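Local coordinates for protein ferric enterobactin receptor PIRA (Pseudomonas aeruginosa, PDB 5FP2) that probably takes up ferric siderophores such as iron-loaded enterobactin across the outer membrane, as a TonB-dependent receptor, at residues 657-669 / 676-688. Sequence-based numbering, arbitrary orientation.
Sequences GTYGIWGVSAGYT and VRGGVSNLFDKRL
Val664 and Val680 form an antiparallel hydrogen-bonded pair, with Val664 N to Val680 O at 2.9 Å and Val680 N to Val664 O at 2.8 Å. Ala666 with Gly678 and Tyr668 with Val676 repeat this two-bond pattern, and the two strands run antiparallel, their N-to-C directions 170° apart. Where the second strand ends, the type I beta turn from Asn682 to Asp685 begins, and from within it Leu683 N hydrogen-bonds Trp662 O at 2.6 Å.

Strands 659-669 and 674-681 form a hairpin in the closed 22-stranded barrel of this TonB-dependent receptor, with strand 625-634 bonded to the far edge of 659-669 and strand 708-716 beside 674-681.

Polar side-chain contact lies on the face carrying Ser665 and Arg677. The arginine's CG stands anti to its backbone N (chi1 -174°) and the chain bends at chi2, bringing one guanidinium face over Ala666 C, offset toward its rim, though the exact pose is uncertain at this resolution. Its NE gives Ser665 OG a weak bond, 3.3 Å long; that hydroxyl also bonds Tyr710 OH, and NE has a second weak bond to Lys50 O.

Apolar contact starts on the face of Val664 and Val680, where Val664 CG1 meets Val680 CB at 3.9 Å. It continues in the turn, where Leu683 CD1 approaches Val664 CB and Phe684 turns an edge toward the Trp662 face in an offset edge-to-face pair, planes at 74°, while Phe684 CE2 touches Trp662 CB at 3.7 Å.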
loop_
_atom_site.group_PDB
_atom_site.type_symbol
_atom_site.label_atom_id
_atom_site.label_comp_id
_atom_site.label_asym_id
_atom_site.label_seq_id
_atom_site.Cartn_x
_atom_site.Cartn_y
_atom_site.Cartn_z
ATOM N N GLY A 657 17.974 4.114 24.830
ATOM C CA GLY A 657 17.979 4.556 23.425
ATOM C C GLY A 657 16.591 4.796 22.861
ATOM O O GLY A 657 16.396 5.648 21.995
ATOM N N THR A 658 15.607 4.095 23.416
ATOM C CA THR A 658 14.217 4.222 22.979
ATOM C C THR A 658 13.619 5.576 23.365
ATOM O O THR A 658 14.053 6.216 24.319
ATOM C CB THR A 658 13.320 3.115 23.586
ATOM O OG1 THR A 658 12.616 3.630 24.726
ATOM C CG2 THR A 658 14.137 1.870 24.003
ATOM N N TYR A 659 12.576 5.982 22.653
ATOM C CA TYR A 659 11.946 7.282 22.891
ATOM C C TYR A 659 10.492 7.279 22.442
ATOM O O TYR A 659 10.012 6.273 21.922
ATOM C CB TYR A 659 12.753 8.391 22.217
ATOM C CG TYR A 659 12.503 8.558 20.734
ATOM C CD1 TYR A 659 13.252 7.853 19.796
ATOM C CD2 TYR A 659 11.594 9.495 20.264
ATOM C CE1 TYR A 659 13.075 8.051 18.444
ATOM C CE2 TYR A 659 11.411 9.691 18.915
ATOM C CZ TYR A 659 12.139 8.956 18.006
ATOM O OH TYR A 659 11.936 9.119 16.634
ATOM N N GLY A 660 9.767 8.354 22.744
ATOM C CA GLY A 660 8.303 8.332 22.664
ATOM C C GLY A 660 7.672 9.547 21.991
ATOM O O GLY A 660 8.236 10.647 22.008
ATOM N N ILE A 661 6.454 9.377 21.482
ATOM C CA ILE A 661 5.769 10.471 20.800
ATOM C C ILE A 661 4.262 10.305 20.871
ATOM O O ILE A 661 3.724 9.312 20.394
ATOM C CB ILE A 661 6.226 10.522 19.340
ATOM C CG1 ILE A 661 7.408 11.479 19.212
ATOM C CG2 ILE A 661 5.093 10.934 18.422
ATOM C CD1 ILE A 661 8.618 10.806 18.628
ATOM N N TRP A 662 3.579 11.266 21.478
ATOM C CA TRP A 662 2.175 11.060 21.830
ATOM C C TRP A 662 1.299 12.096 21.198
ATOM O O TRP A 662 1.577 13.283 21.342
ATOM C CB TRP A 662 1.972 11.226 23.326
ATOM C CG TRP A 662 2.114 9.982 24.164
ATOM C CD1 TRP A 662 1.105 9.212 24.650
ATOM C CD2 TRP A 662 3.320 9.430 24.670
ATOM N NE1 TRP A 662 1.605 8.193 25.424
ATOM C CE2 TRP A 662 2.969 8.289 25.430
ATOM C CE3 TRP A 662 4.666 9.758 24.522
ATOM C CZ2 TRP A 662 3.908 7.530 26.125
ATOM C CZ3 TRP A 662 5.614 8.938 25.132
ATOM C CH2 TRP A 662 5.224 7.874 25.978
ATOM N N GLY A 663 0.170 11.677 20.628
ATOM C CA GLY A 663 -0.809 12.620 20.099
ATOM C C GLY A 663 -2.141 12.474 20.806
ATOM O O GLY A 663 -2.458 11.411 21.335
ATOM N N VAL A 664 -2.938 13.534 20.770
ATOM C CA VAL A 664 -4.343 13.470 21.165
ATOM C C VAL A 664 -5.229 13.952 20.025
ATOM O O VAL A 664 -4.805 14.780 19.225
ATOM C CB VAL A 664 -4.606 14.320 22.421
ATOM C CG1 VAL A 664 -4.418 15.799 22.134
ATOM C CG2 VAL A 664 -6.004 14.054 22.956
ATOM N N SER A 665 -6.466 13.456 19.989
ATOM C CA SER A 665 -7.334 13.585 18.823
ATOM C C SER A 665 -8.820 13.482 19.189
ATOM O O SER A 665 -9.248 12.596 19.947
ATOM C CB SER A 665 -6.996 12.492 17.820
ATOM O OG SER A 665 -7.358 12.885 16.512
ATOM N N ALA A 666 -9.611 14.393 18.627
ATOM C CA ALA A 666 -11.045 14.447 18.918
ATOM C C ALA A 666 -11.838 14.593 17.646
ATOM O O ALA A 666 -11.357 15.177 16.684
ATOM C CB ALA A 666 -11.367 15.604 19.851
ATOM N N GLY A 667 -13.055 14.062 17.656
ATOM C CA GLY A 667 -13.910 14.109 16.481
ATOM C C GLY A 667 -15.370 14.228 16.845
ATOM O O GLY A 667 -15.837 13.585 17.787
ATOM N N TYR A 668 -16.098 15.046 16.093
ATOM C CA TYR A 668 -17.535 15.121 16.272
ATOM C C TYR A 668 -18.255 14.978 14.954
ATOM O O TYR A 668 -17.792 15.481 13.935
ATOM C CB TYR A 668 -17.924 16.429 16.947
ATOM C CG TYR A 668 -19.354 16.427 17.409
ATOM C CD1 TYR A 668 -19.711 15.774 18.574
ATOM C CD2 TYR A 668 -20.365 17.019 16.641
ATOM C CE1 TYR A 668 -21.028 15.729 18.987
ATOM C CE2 TYR A 668 -21.684 17.010 17.065
ATOM C CZ TYR A 668 -22.009 16.340 18.228
ATOM O OH TYR A 668 -23.320 16.277 18.636
ATOM N N THR A 669 -19.392 14.292 14.986
ATOM C CA THR A 669 -20.224 14.092 13.799
ATOM C C THR A 669 -21.614 14.690 13.994
ATOM O O THR A 669 -22.407 14.184 14.782
ATOM C CB THR A 669 -20.400 12.597 13.506
ATOM O OG1 THR A 669 -19.194 11.905 13.828
ATOM C CG2 THR A 669 -20.721 12.376 12.050
ATOM N N VAL A 676 -16.389 16.977 12.108
ATOM C CA VAL A 676 -15.194 17.761 12.383
ATOM C C VAL A 676 -14.223 16.990 13.266
ATOM O O VAL A 676 -14.627 16.216 14.148
ATOM C CB VAL A 676 -15.560 19.047 13.126
ATOM C CG1 VAL A 676 -14.323 19.674 13.742
ATOM C CG2 VAL A 676 -16.243 20.003 12.178
ATOM N N ARG A 677 -12.938 17.226 13.028
ATOM C CA ARG A 677 -11.905 16.529 13.758
ATOM C C ARG A 677 -10.689 17.413 13.984
ATOM O O ARG A 677 -10.293 18.187 13.118
ATOM C CB ARG A 677 -11.494 15.271 13.016
ATOM C CG ARG A 677 -10.532 14.448 13.835
ATOM C CD ARG A 677 -10.818 12.964 13.742
ATOM N NE ARG A 677 -10.092 12.258 14.782
ATOM C CZ ARG A 677 -10.660 11.758 15.865
ATOM N NH1 ARG A 677 -11.977 11.824 16.030
ATOM N NH2 ARG A 677 -9.894 11.171 16.783
ATOM N N GLY A 678 -10.094 17.273 15.161
ATOM C CA GLY A 678 -8.976 18.115 15.577
ATOM C C GLY A 678 -8.069 17.405 16.576
ATOM O O GLY A 678 -8.491 16.478 17.261
ATOM N N GLY A 679 -6.814 17.835 16.654
ATOM C CA GLY A 679 -5.793 17.031 17.285
ATOM C C GLY A 679 -4.480 17.746 17.486
ATOM O O GLY A 679 -4.143 18.682 16.775
ATOM N N VAL A 680 -3.750 17.308 18.513
ATOM C CA VAL A 680 -2.351 17.691 18.702
ATOM C C VAL A 680 -1.442 16.507 18.488
ATOM O O VAL A 680 -1.730 15.422 18.969
ATOM C CB VAL A 680 -2.052 18.168 20.109
ATOM C CG1 VAL A 680 -0.585 18.546 20.165
ATOM C CG2 VAL A 680 -2.925 19.346 20.494
ATOM N N SER A 681 -0.396 16.713 17.699
ATOM C CA SER A 681 0.552 15.660 17.403
ATOM C C SER A 681 1.870 16.026 18.053
ATOM O O SER A 681 2.275 17.196 18.051
ATOM C CB SER A 681 0.755 15.508 15.903
ATOM O OG SER A 681 1.687 16.480 15.447
ATOM N N ASN A 682 2.554 15.014 18.576
ATOM C CA ASN A 682 3.709 15.263 19.392
ATOM C C ASN A 682 3.313 16.219 20.520
ATOM O O ASN A 682 3.946 17.250 20.769
ATOM C CB ASN A 682 4.880 15.796 18.576
ATOM C CG ASN A 682 6.224 15.624 19.298
ATOM O OD1 ASN A 682 6.295 15.256 20.486
ATOM N ND2 ASN A 682 7.304 15.854 18.565
ATOM N N LEU A 683 2.269 15.816 21.234
ATOM C CA LEU A 683 1.880 16.450 22.471
ATOM C C LEU A 683 3.044 17.084 23.244
ATOM O O LEU A 683 3.034 18.290 23.514
ATOM C CB LEU A 683 1.206 15.417 23.380
ATOM C CG LEU A 683 -0.296 15.643 23.534
ATOM C CD1 LEU A 683 -0.863 14.671 24.568
ATOM C CD2 LEU A 683 -0.535 17.084 23.969
ATOM N N PHE A 684 4.023 16.268 23.630
ATOM C CA PHE A 684 5.064 16.712 24.548
ATOM C C PHE A 684 6.289 17.332 23.852
ATOM O O PHE A 684 7.312 17.522 24.499
ATOM C CB PHE A 684 5.480 15.535 25.426
ATOM C CG PHE A 684 4.323 14.879 26.153
ATOM C CD1 PHE A 684 3.665 15.537 27.189
ATOM C CD2 PHE A 684 3.890 13.602 25.812
ATOM C CE1 PHE A 684 2.568 14.971 27.820
ATOM C CE2 PHE A 684 2.775 13.044 26.425
ATOM C CZ PHE A 684 2.118 13.728 27.435
ATOM N N ASP A 685 6.141 17.732 22.576
ATOM C CA ASP A 685 7.209 18.356 21.760
ATOM C C ASP A 685 8.578 17.696 21.940
ATOM O O ASP A 685 9.593 18.380 22.058
ATOM C CB ASP A 685 7.322 19.871 22.029
ATOM C CG ASP A 685 7.910 20.652 20.827
ATOM O OD1 ASP A 685 7.647 20.274 19.665
ATOM O OD2 ASP A 685 8.613 21.669 21.031
ATOM N N LYS A 686 8.613 16.370 21.936
ATOM C CA LYS A 686 9.882 15.661 21.988
ATOM C C LYS A 686 10.627 15.925 20.694
ATOM O O LYS A 686 10.049 15.780 19.615
ATOM C CB LYS A 686 9.647 14.161 22.174
ATOM C CG LYS A 686 10.919 13.357 22.249
ATOM C CD LYS A 686 11.571 13.545 23.606
ATOM C CE LYS A 686 13.088 13.462 23.532
ATOM N NZ LYS A 686 13.667 12.616 24.620
ATOM N N ARG A 687 11.876 16.367 20.802
ATOM C CA ARG A 687 12.705 16.658 19.635
ATOM C C ARG A 687 13.922 15.739 19.637
ATOM O O ARG A 687 13.938 14.748 20.361
ATOM C CB ARG A 687 13.172 18.119 19.650
ATOM C CG ARG A 687 12.142 19.132 20.134
ATOM C CD ARG A 687 10.902 19.157 19.259
ATOM N NE ARG A 687 11.211 19.309 17.841
ATOM C CZ ARG A 687 10.959 20.403 17.118
ATOM N NH1 ARG A 687 10.409 21.476 17.685
ATOM N NH2 ARG A 687 11.260 20.427 15.820
ATOM N N LEU A 688 14.962 16.121 18.893
ATOM C CA LEU A 688 16.205 15.345 18.797
ATOM C C LEU A 688 15.967 13.863 19.064
ATOM O O LEU A 688 15.245 13.217 18.299
ATOM C CB LEU A 688 17.277 15.890 19.753
ATOM C CG LEU A 688 17.869 17.265 19.405
ATOM C CD1 LEU A 688 18.883 17.670 20.475
ATOM C CD2 LEU A 688 18.501 17.290 18.013
#